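Local coordinates for lectin (Colocasia esculenta, PDB 5T1X), which probably binds mannose-containing glycans, as a GNA-related lectin of taro with a beta-prism II fold that assembles as a pair of chains, at residues Ile2-Asn7 against Gln13-Asp18; Cys34-Tyr39 against Cys56-Asn61; Glu65-Asp70 against Ile76-Ser81; Val89-Asp94 against Val99-Ala104. All blocks are in the same frame, centred on the assembly; numbering follows the deposited sequence. Where two conformers were deposited one is given.

Contact 1: Ile2-Asn7 against Gln13-Asp18; sequences IPFTDN and QVLYGD
Gln13 sends its side chain across to the backbone of Ile2 and Pro3. Gln13 NE2 lies 3.1 Å from Ile2 O and 3.3 Å from Pro3 O. Two carbonyls share the one nitrogen, and both hydrogen bonds are bent and weak. The amide oxygen turns to other donors. Gln13 OE1 accepts from the backbone N of Phe10, and a water 2.8 Å from Gln13 OE1 may donate to it. That water accepts from Thr5 N at 2.9 Å and so may join the two segments a second time. Ile2 crosses the Gln13 chain at about a right angle, with Ile2 CB 3.8 Å from Gln13 NE2. Phe4 has CG anti to the backbone N (chi1 -174°), which swings the ring toward Gln13 and Leu15. Gln13 NE2 lies at the edge of this ring, near its plane. Leu15 meets the ring obliquely, with Leu15 CD2 4.1 Å from Phe4 CE1, and Leu21 packs against both residues. Ile2 also packs on His88 of the neighbouring chain. The arrangement fastens the N-terminal segment beside strand 14-16, an outermost strand of one sheet of the beta-prism II fold.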
# COMPACT_ATOMS: atom_id res chain seq x y z
N ILE B 2 11.00 10.21 3.66
CA ILE B 2 10.08 9.30 4.34
C ILE B 2 10.86 8.04 4.76
O ILE B 2 11.57 7.48 3.92
CB ILE B 2 8.91 8.94 3.37
CG1 ILE B 2 8.14 10.21 2.92
CG2 ILE B 2 7.95 7.88 3.96
CD1 ILE B 2 7.43 10.09 1.52
N PRO B 3 10.71 7.54 6.02
CA PRO B 3 11.39 6.29 6.38
C PRO B 3 10.98 5.14 5.47
O PRO B 3 9.84 5.09 4.99
CB PRO B 3 10.94 6.04 7.83
CG PRO B 3 10.56 7.39 8.33
CD PRO B 3 9.91 8.05 7.15
N PHE B 4 11.92 4.26 5.17
CA PHE B 4 11.63 3.15 4.29
C PHE B 4 10.89 2.01 5.01
O PHE B 4 11.20 1.69 6.16
CB PHE B 4 12.94 2.62 3.68
CG PHE B 4 12.74 1.56 2.63
CD1 PHE B 4 12.11 1.85 1.43
CD2 PHE B 4 13.20 0.26 2.84
CE1 PHE B 4 11.91 0.86 0.46
CE2 PHE B 4 13.01 -0.73 1.87
CZ PHE B 4 12.37 -0.42 0.69
N THR B 5 9.95 1.39 4.29
CA THR B 5 9.24 0.17 4.73
C THR B 5 9.49 -0.86 3.62
O THR B 5 9.35 -0.52 2.44
CB THR B 5 7.77 0.44 5.02
OG1 THR B 5 7.66 1.56 5.91
CG2 THR B 5 7.07 -0.78 5.63
N ASP B 6 9.87 -2.08 3.98
CA ASP B 6 10.33 -3.09 3.02
C ASP B 6 9.37 -3.40 1.87
O ASP B 6 9.86 -3.59 0.76
CB ASP B 6 10.70 -4.40 3.71
CG ASP B 6 12.09 -4.40 4.35
OD1 ASP B 6 12.99 -3.71 3.81
OD2 ASP B 6 12.29 -5.13 5.34
N ASN B 7 8.05 -3.41 2.09
CA ASN B 7 7.09 -3.76 1.03
C ASN B 7 6.36 -2.55 0.42
O ASN B 7 5.43 -2.75 -0.36
CB ASN B 7 6.06 -4.75 1.58
CG ASN B 7 5.23 -4.20 2.73
OD1 ASN B 7 5.66 -3.29 3.46
ND2 ASN B 7 4.04 -4.74 2.92
N GLN B 13 9.44 8.69 -2.77
CA GLN B 13 10.58 7.85 -2.42
C GLN B 13 11.30 7.39 -3.70
O GLN B 13 10.68 7.31 -4.77
CB GLN B 13 10.17 6.64 -1.57
CG GLN B 13 9.61 7.04 -0.21
CD GLN B 13 9.40 5.85 0.68
OE1 GLN B 13 8.52 5.02 0.46
NE2 GLN B 13 10.18 5.78 1.75
N VAL B 14 12.60 7.16 -3.63
CA VAL B 14 13.34 6.70 -4.81
C VAL B 14 14.09 5.41 -4.50
O VAL B 14 14.59 5.22 -3.38
CB VAL B 14 14.31 7.78 -5.39
CG1 VAL B 14 13.61 9.11 -5.65
CG2 VAL B 14 15.54 7.97 -4.52
N LEU B 15 14.15 4.52 -5.51
CA LEU B 15 14.94 3.28 -5.48
C LEU B 15 15.93 3.32 -6.64
O LEU B 15 15.58 3.74 -7.74
CB LEU B 15 14.07 2.01 -5.57
CG LEU B 15 13.11 1.67 -4.43
CD1 LEU B 15 12.36 0.38 -4.74
CD2 LEU B 15 13.82 1.56 -3.09
N TYR B 16 17.16 2.88 -6.41
CA TYR B 16 18.21 2.85 -7.44
C TYR B 16 19.30 1.92 -6.99
O TYR B 16 19.32 1.53 -5.81
CB TYR B 16 18.78 4.28 -7.68
CG TYR B 16 19.44 4.89 -6.45
CD1 TYR B 16 20.81 4.74 -6.23
CD2 TYR B 16 18.69 5.57 -5.50
CE1 TYR B 16 21.41 5.25 -5.08
CE2 TYR B 16 19.28 6.07 -4.34
CZ TYR B 16 20.64 5.91 -4.14
OH TYR B 16 21.24 6.40 -3.01
N GLY B 17 20.23 1.60 -7.89
CA GLY B 17 21.42 0.81 -7.55
C GLY B 17 21.15 -0.47 -6.80
O GLY B 17 21.81 -0.76 -5.79
N ASP B 18 20.17 -1.25 -7.28
CA ASP B 18 19.75 -2.55 -6.76
C ASP B 18 18.94 -2.43 -5.44
O ASP B 18 18.72 -3.44 -4.77
CB ASP B 18 20.93 -3.55 -6.65
CG ASP B 18 21.78 -3.60 -7.91
OD1 ASP B 18 21.21 -3.84 -9.00
OD2 ASP B 18 22.98 -3.32 -7.83
O HOH W 1 8.85 2.71 1.93

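Contact 2: Cys34-Tyr39 against Cys56-Asn61; sequences CNLVLY and CFLRLN
Cys34 and Cys56 are joined by a disulfide, with SG of Cys34 2.0 Å from SG of Cys56. The bridge has a chi3 of -92°, close to the relaxed right angle and left-handed in sense. The two halves differ in shape. Cys34 places SG anti to its backbone N, while Cys56 places SG anti to its carbonyl carbon. Both cysteines were deposited in two conformers, and one is described here. Two residues further along each segment, Leu36 meets Leu58. The two leucines share one conformation: CG stands anti to the backbone N (chi1 175° in Leu36, -179° in Leu58), and each isobutyl group reaches toward the other strand. The groups cross at about a right angle and touch through both pairs of methyls. Leu36 CD2 lies 3.9 Å from Leu58 CD1, and Leu36 CD1 lies 4.0 Å from Leu58 CD2. Leu28, Trp45 and Ile68 also pack on Leu36, and Met30 and Leu66 on Leu58. The contact joins two sheets of the beta-prism II fold across its core. Asn35, Val37 and Tyr39, with Gln31 and Asp33, fit the QxDxNxVxY signature of mannose sites in GNA-related lectins.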
# COMPACT_ATOMS: atom_id res chain seq x y z
N CYS B 34 19.57 -0.61 -15.18
CA CYS B 34 18.42 0.19 -15.60
C CYS B 34 17.16 -0.68 -15.82
O CYS B 34 16.17 -0.18 -16.35
CB CYS B 34 18.74 1.03 -16.83
SG CYS B 34 17.73 2.53 -16.98
N ASN B 35 17.17 -1.92 -15.33
CA ASN B 35 16.03 -2.81 -15.45
C ASN B 35 15.29 -2.94 -14.13
O ASN B 35 15.92 -3.21 -13.10
CB ASN B 35 16.49 -4.19 -15.92
CG ASN B 35 15.43 -4.99 -16.64
OD1 ASN B 35 14.47 -4.45 -17.20
ND2 ASN B 35 15.63 -6.28 -16.70
N LEU B 36 13.97 -2.73 -14.15
CA LEU B 36 13.11 -2.92 -12.97
C LEU B 36 12.59 -4.35 -13.05
O LEU B 36 11.97 -4.72 -14.05
CB LEU B 36 11.96 -1.90 -12.94
CG LEU B 36 10.93 -2.08 -11.82
CD1 LEU B 36 11.53 -1.78 -10.43
CD2 LEU B 36 9.71 -1.21 -12.10
N VAL B 37 12.90 -5.17 -12.03
CA VAL B 37 12.55 -6.58 -12.10
C VAL B 37 11.76 -7.04 -10.89
O VAL B 37 12.17 -6.84 -9.75
CB VAL B 37 13.80 -7.49 -12.29
CG1 VAL B 37 13.39 -8.94 -12.53
CG2 VAL B 37 14.68 -7.00 -13.44
N LEU B 38 10.67 -7.76 -11.16
CA LEU B 38 9.91 -8.39 -10.11
C LEU B 38 10.34 -9.84 -10.06
O LEU B 38 10.07 -10.60 -11.00
CB LEU B 38 8.39 -8.26 -10.33
CG LEU B 38 7.49 -8.46 -9.09
CD1 LEU B 38 6.08 -7.98 -9.35
CD2 LEU B 38 7.42 -9.91 -8.64
N TYR B 39 11.03 -10.23 -8.98
CA TYR B 39 11.43 -11.61 -8.73
C TYR B 39 10.37 -12.20 -7.82
O TYR B 39 10.36 -11.92 -6.63
CB TYR B 39 12.84 -11.67 -8.10
CG TYR B 39 13.94 -11.21 -9.02
CD1 TYR B 39 14.45 -12.05 -10.00
CD2 TYR B 39 14.54 -9.96 -8.86
CE1 TYR B 39 15.48 -11.64 -10.85
CE2 TYR B 39 15.57 -9.54 -9.69
CZ TYR B 39 16.04 -10.39 -10.68
OH TYR B 39 17.07 -10.03 -11.52
N CYS B 56 20.15 4.82 -13.34
CA CYS B 56 18.70 5.00 -13.36
C CYS B 56 18.12 4.91 -11.96
O CYS B 56 18.68 4.22 -11.10
CB CYS B 56 18.06 3.97 -14.29
SG CYS B 56 18.72 3.99 -15.97
N PHE B 57 16.96 5.53 -11.77
CA PHE B 57 16.24 5.45 -10.52
C PHE B 57 14.77 5.33 -10.80
O PHE B 57 14.30 5.77 -11.86
CB PHE B 57 16.55 6.67 -9.63
CG PHE B 57 16.10 8.01 -10.18
CD1 PHE B 57 14.84 8.53 -9.85
CD2 PHE B 57 16.93 8.76 -11.00
CE1 PHE B 57 14.43 9.76 -10.35
CE2 PHE B 57 16.52 10.00 -11.49
CZ PHE B 57 15.27 10.49 -11.16
N LEU B 58 14.04 4.80 -9.83
CA LEU B 58 12.59 4.62 -9.87
C LEU B 58 11.94 5.60 -8.91
O LEU B 58 12.38 5.72 -7.77
CB LEU B 58 12.27 3.18 -9.44
CG LEU B 58 10.80 2.79 -9.45
CD1 LEU B 58 10.33 2.46 -10.86
CD2 LEU B 58 10.55 1.58 -8.56
N ARG B 59 10.87 6.25 -9.34
CA ARG B 59 10.16 7.17 -8.45
C ARG B 59 8.68 7.20 -8.78
O ARG B 59 8.32 7.34 -9.94
CB ARG B 59 10.75 8.59 -8.55
CG ARG B 59 10.15 9.61 -7.57
CD ARG B 59 10.71 11.00 -7.82
NE ARG B 59 10.13 12.01 -6.94
CZ ARG B 59 9.02 12.70 -7.21
NH1 ARG B 59 8.34 12.48 -8.32
NH2 ARG B 59 8.58 13.63 -6.36
N LEU B 60 7.84 7.07 -7.75
CA LEU B 60 6.39 7.19 -7.90
C LEU B 60 6.04 8.65 -7.65
O LEU B 60 6.46 9.21 -6.62
CB LEU B 60 5.70 6.26 -6.89
CG LEU B 60 4.17 6.32 -6.81
CD1 LEU B 60 3.50 5.96 -8.16
CD2 LEU B 60 3.68 5.44 -5.68
N ASN B 61 5.28 9.29 -8.56
CA ASN B 61 4.96 10.70 -8.35
C ASN B 61 3.62 10.88 -7.60
O ASN B 61 3.04 9.91 -7.10
CB ASN B 61 4.99 11.49 -9.67
CG ASN B 61 3.86 11.23 -10.64
OD1 ASN B 61 2.85 10.60 -10.31
ND2 ASN B 61 4.01 11.75 -11.85

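Contact 3: Glu65-Asp70 against Ile76-Ser81; sequences ELIIKD and IWSSNS
This contact is an antiparallel beta hairpin with a classic bulge, where Ile76 and Trp77 both face Ile68. Ile68 O takes a bond of 2.8 Å from Ile76 N and a weak one of 3.4 Å from Trp77 N. In return Ile68 N donates to Trp77 O. Next to it, Ile67 and Ser78 form a non-hydrogen-bonded pair. The apolar packing gathers round Ile68. Ile68 CG2 touches Ile76 CB, while Ile68 CD1, at the end of the CG1 branch, lies 3.8 Å from Trp77 CB. In Trp77, CG anti to the backbone N (chi1 179°) carries the indole to Leu66, where Trp77 CZ3 of the six-membered ring comes 4.0 Å from Leu66 CD2. Toward the end of strand 76-78 and just past it, serines take over. Ser78 OG donates to Glu65 OE2 at 2.6 Å, and OE2 receives it on its anti lone pair. The same Ser78 OG accepts from Asn80 N at 2.9 Å, which makes an ST turn, so two bonds fix the hydroxyl. Ser79 OG accepts a nearly straight bond of 3.0 Å from Leu66 N and donates a hydrogen bond to Ser81 OG at 2.7 Å. Ser81 OG is bonded to Gly64 O as well. Ser79 N returns a bond to Leu66 O. Within the sheet, strand 66-69 lies between strand 57-60 and strand 75-78, the latter outermost within the chain. Leu66 also packs on Leu58 and Leu60, and it meets Ile100 of strand 98-107. Phe101 of the neighbouring chain packs on Trp77, Ser79 and Ser81.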
# COMPACT_ATOMS: atom_id res chain seq x y z
N GLU B 65 1.88 7.98 -11.25
CA GLU B 65 2.75 7.52 -12.34
C GLU B 65 4.08 7.07 -11.77
O GLU B 65 4.75 7.81 -11.03
CB GLU B 65 2.93 8.62 -13.41
CG GLU B 65 3.51 8.12 -14.73
CD GLU B 65 3.92 9.19 -15.74
OE1 GLU B 65 3.59 10.38 -15.53
OE2 GLU B 65 4.56 8.83 -16.75
N LEU B 66 4.45 5.83 -12.09
CA LEU B 66 5.71 5.20 -11.66
C LEU B 66 6.68 5.29 -12.83
O LEU B 66 6.36 4.82 -13.92
CB LEU B 66 5.44 3.75 -11.25
CG LEU B 66 6.62 2.98 -10.65
CD1 LEU B 66 7.00 3.51 -9.26
CD2 LEU B 66 6.30 1.49 -10.56
N ILE B 67 7.82 5.96 -12.63
CA ILE B 67 8.75 6.21 -13.74
C ILE B 67 10.16 5.76 -13.41
O ILE B 67 10.61 5.90 -12.27
CB ILE B 67 8.74 7.74 -14.07
CG1 ILE B 67 7.32 8.24 -14.44
CG2 ILE B 67 9.72 8.09 -15.20
CD1 ILE B 67 7.09 9.73 -14.17
N ILE B 68 10.87 5.25 -14.43
CA ILE B 68 12.31 5.00 -14.39
C ILE B 68 12.93 6.13 -15.18
O ILE B 68 12.59 6.32 -16.36
CB ILE B 68 12.76 3.62 -14.97
CG1 ILE B 68 12.10 2.44 -14.25
CG2 ILE B 68 14.31 3.50 -14.99
CD1 ILE B 68 12.42 1.08 -14.96
N LYS B 69 13.83 6.89 -14.54
CA LYS B 69 14.56 7.98 -15.19
C LYS B 69 16.02 7.65 -15.22
O LYS B 69 16.48 7.01 -14.28
CB LYS B 69 14.37 9.28 -14.39
CG LYS B 69 13.00 9.93 -14.52
CD LYS B 69 12.79 10.51 -15.91
CE LYS B 69 11.75 11.59 -15.94
NZ LYS B 69 11.68 12.21 -17.29
N ASP B 70 16.78 8.10 -16.23
CA ASP B 70 18.22 7.86 -16.21
C ASP B 70 18.88 9.05 -15.48
O ASP B 70 18.17 9.94 -15.00
CB ASP B 70 18.81 7.64 -17.62
CG ASP B 70 18.92 8.84 -18.55
OD1 ASP B 70 18.61 9.98 -18.11
OD2 ASP B 70 19.36 8.66 -19.70
N ILE B 76 12.97 6.35 -19.15
CA ILE B 76 13.35 5.03 -19.64
C ILE B 76 12.10 4.12 -19.70
O ILE B 76 11.98 3.27 -20.59
CB ILE B 76 14.45 4.45 -18.71
CG1 ILE B 76 15.73 5.33 -18.73
CG2 ILE B 76 14.75 2.98 -19.00
CD1 ILE B 76 16.31 5.71 -20.15
N TRP B 77 11.19 4.28 -18.73
CA TRP B 77 9.98 3.48 -18.61
C TRP B 77 8.97 4.23 -17.77
O TRP B 77 9.35 4.97 -16.86
CB TRP B 77 10.30 2.10 -17.97
CG TRP B 77 9.11 1.19 -17.79
CD1 TRP B 77 8.66 0.24 -18.66
CD2 TRP B 77 8.29 1.09 -16.62
NE1 TRP B 77 7.57 -0.41 -18.12
CE2 TRP B 77 7.32 0.09 -16.87
CE3 TRP B 77 8.24 1.78 -15.39
CZ2 TRP B 77 6.32 -0.24 -15.94
CZ3 TRP B 77 7.26 1.44 -14.47
CH2 TRP B 77 6.32 0.44 -14.74
N SER B 78 7.69 4.02 -18.06
CA SER B 78 6.61 4.56 -17.26
C SER B 78 5.48 3.56 -17.16
O SER B 78 5.21 2.83 -18.13
CB SER B 78 6.07 5.87 -17.84
OG SER B 78 4.94 6.27 -17.08
N SER B 79 4.77 3.57 -16.02
CA SER B 79 3.57 2.75 -15.82
C SER B 79 2.44 3.27 -16.69
O SER B 79 1.47 2.56 -16.95
CB SER B 79 3.14 2.77 -14.36
OG SER B 79 2.89 4.10 -13.92
N ASN B 80 2.55 4.55 -17.12
CA ASN B 80 1.54 5.27 -17.90
C ASN B 80 0.20 5.37 -17.17
O ASN B 80 -0.84 5.58 -17.80
CB ASN B 80 1.37 4.70 -19.30
CG ASN B 80 2.62 4.90 -20.12
OD1 ASN B 80 3.19 3.95 -20.65
ND2 ASN B 80 3.10 6.14 -20.20
N SER B 81 0.23 5.29 -15.82
CA SER B 81 -0.94 5.49 -14.97
C SER B 81 -0.91 6.94 -14.53
O SER B 81 0.17 7.50 -14.30
CB SER B 81 -0.94 4.54 -13.77
OG SER B 81 0.33 4.48 -13.12

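Contact 4: Val89-Asp94 against Val99-Ala104; sequences VLILRD and VIYGPA
Tyr101 starts beside Val89, passes Ile91 and reaches Arg93. Tyr101 CB lies 4.1 Å from Val89 CG1. CG stands anti to the carbonyl carbon (chi1 -66°), which lays the ring along the strand pair. Val99 CG1 then sits over one face of the ring, toward its rim. Further out, CD2 of Tyr101 lies 3.7 Å from Ile91 CD1, and the same methyl is 3.8 Å from CE2 of Tyr101. The isoleucine comes at the ring obliquely, and the two side chains cross at about a right angle. At the tip, Tyr101 OH accepts from Arg93 NH1 at 2.9 Å, in the conformer of Arg93 described here. The hydroxyl lies at the edge of the guanidinium, in its plane, and the guanidinium and ring planes are 22° apart. Val99 CG2 covers one guanidinium face, 3.8 Å from Arg93 NH1. Arg93 NH2 makes a salt bridge with Asp95. Behind Tyr101 the backbones form an antiparallel ladder. Val89 pairs with Tyr101 and Ile91 with Val99 as hydrogen-bonded pairs, and each pair has two bonds. On the other face of the sheet Leu90 CD1 meets Ile100 CG1 at 3.8 Å, and both residues pack on Leu66. Strand 89-92 lies between strand 8-10 and strand 98-107. Val99, Ile100, Tyr101 and Ala104 also pair with a strand of the neighbouring chain, so the sheet continues across the dimer interface.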
# COMPACT_ATOMS: atom_id res chain seq x y z
N VAL B 89 0.76 5.07 -3.18
CA VAL B 89 1.64 4.06 -2.61
C VAL B 89 1.73 2.88 -3.58
O VAL B 89 0.72 2.48 -4.16
CB VAL B 89 1.20 3.61 -1.18
CG1 VAL B 89 -0.16 2.91 -1.19
CG2 VAL B 89 2.27 2.73 -0.51
N LEU B 90 2.94 2.37 -3.77
CA LEU B 90 3.19 1.15 -4.53
C LEU B 90 3.40 0.08 -3.49
O LEU B 90 4.27 0.24 -2.62
CB LEU B 90 4.44 1.32 -5.43
CG LEU B 90 5.00 0.04 -6.07
CD1 LEU B 90 4.11 -0.49 -7.18
CD2 LEU B 90 6.40 0.30 -6.64
N ILE B 91 2.59 -0.99 -3.54
CA ILE B 91 2.72 -2.08 -2.58
C ILE B 91 3.17 -3.34 -3.29
O ILE B 91 2.51 -3.78 -4.23
CB ILE B 91 1.40 -2.36 -1.79
CG1 ILE B 91 0.80 -1.07 -1.16
CG2 ILE B 91 1.62 -3.47 -0.73
CD1 ILE B 91 -0.56 -1.27 -0.48
N LEU B 92 4.26 -3.95 -2.81
CA LEU B 92 4.64 -5.28 -3.26
C LEU B 92 3.88 -6.19 -2.32
O LEU B 92 4.25 -6.33 -1.15
CB LEU B 92 6.17 -5.53 -3.23
CG LEU B 92 6.60 -6.96 -3.64
CD1 LEU B 92 6.24 -7.27 -5.10
CD2 LEU B 92 8.09 -7.18 -3.37
N ARG B 93 2.72 -6.66 -2.78
CA ARG B 93 1.80 -7.43 -1.95
C ARG B 93 2.32 -8.80 -1.57
O ARG B 93 3.16 -9.37 -2.27
CB ARG B 93 0.45 -7.56 -2.67
CG ARG B 93 -0.15 -6.17 -2.83
CD ARG B 93 -1.50 -6.07 -3.50
NE ARG B 93 -2.04 -7.20 -4.07
CZ ARG B 93 -3.23 -7.32 -4.74
NH1 ARG B 93 -4.01 -6.28 -4.93
NH2 ARG B 93 -3.60 -8.50 -5.22
N ASP B 94 1.75 -9.37 -0.50
CA ASP B 94 2.10 -10.71 -0.06
C ASP B 94 1.81 -11.75 -1.15
O ASP B 94 2.47 -12.79 -1.18
CB ASP B 94 1.30 -11.07 1.19
CG ASP B 94 1.66 -10.32 2.46
OD1 ASP B 94 2.65 -9.56 2.44
OD2 ASP B 94 0.95 -10.49 3.46
N VAL B 99 1.18 -3.28 -6.86
CA VAL B 99 0.03 -2.46 -7.24
C VAL B 99 0.17 -1.03 -6.75
O VAL B 99 0.56 -0.80 -5.60
CB VAL B 99 -1.28 -3.09 -6.67
CG1 VAL B 99 -2.51 -2.27 -7.07
CG2 VAL B 99 -1.43 -4.55 -7.12
N ILE B 100 -0.18 -0.06 -7.61
CA ILE B 100 -0.17 1.36 -7.22
C ILE B 100 -1.58 1.72 -6.78
O ILE B 100 -2.53 1.58 -7.56
CB ILE B 100 0.31 2.31 -8.34
CG1 ILE B 100 1.72 1.92 -8.88
CG2 ILE B 100 0.26 3.80 -7.85
CD1 ILE B 100 2.10 2.70 -10.14
N TYR B 101 -1.70 2.21 -5.54
CA TYR B 101 -2.97 2.67 -5.00
C TYR B 101 -2.95 4.14 -4.75
O TYR B 101 -2.01 4.64 -4.13
CB TYR B 101 -3.29 1.96 -3.67
CG TYR B 101 -3.55 0.48 -3.77
CD1 TYR B 101 -4.83 -0.02 -3.97
CD2 TYR B 101 -2.53 -0.44 -3.51
CE1 TYR B 101 -5.08 -1.39 -4.01
CE2 TYR B 101 -2.77 -1.81 -3.53
CZ TYR B 101 -4.05 -2.28 -3.77
OH TYR B 101 -4.30 -3.63 -3.82
N GLY B 102 -4.03 4.81 -5.11
CA GLY B 102 -4.18 6.23 -4.79
C GLY B 102 -5.28 6.93 -5.55
O GLY B 102 -5.85 6.39 -6.50
N PRO B 103 -5.55 8.20 -5.20
CA PRO B 103 -4.91 8.98 -4.14
C PRO B 103 -5.39 8.59 -2.74
O PRO B 103 -6.31 7.77 -2.59
CB PRO B 103 -5.33 10.41 -4.48
CG PRO B 103 -6.73 10.23 -5.06
CD PRO B 103 -6.62 8.97 -5.88
N ALA B 104 -4.77 9.18 -1.70
CA ALA B 104 -5.22 9.00 -0.32
C ALA B 104 -6.60 9.66 -0.18
O ALA B 104 -6.74 10.81 -0.59
CB ALA B 104 -4.22 9.64 0.64

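Contacts 1, 2 and 3 each have a segment in one sheet, in the strand order 14-16, 57-60, 66-69, 75-78. Contacts 2 and 3 are the closest, with centres 8 Å apart and backbone bonds between strands 57-60 and 66-69. Contact 1 joins contact 2 through Leu15 O and Leu58 N, which are 2.8 Å apart. Contact 4 belongs to a second sheet, and its centre is 15 Å from those of contacts 2 and 3. Leu60, Leu66, Leu90 and Ile100 pack together where these three come near. Asn7 O reaches Leu92 N at 3.0 Å and ties contact 1 to contact 4, their centres 14 Å apart. Contact 2 holds three residues that fit the mannose-site signature of GNA-related lectins.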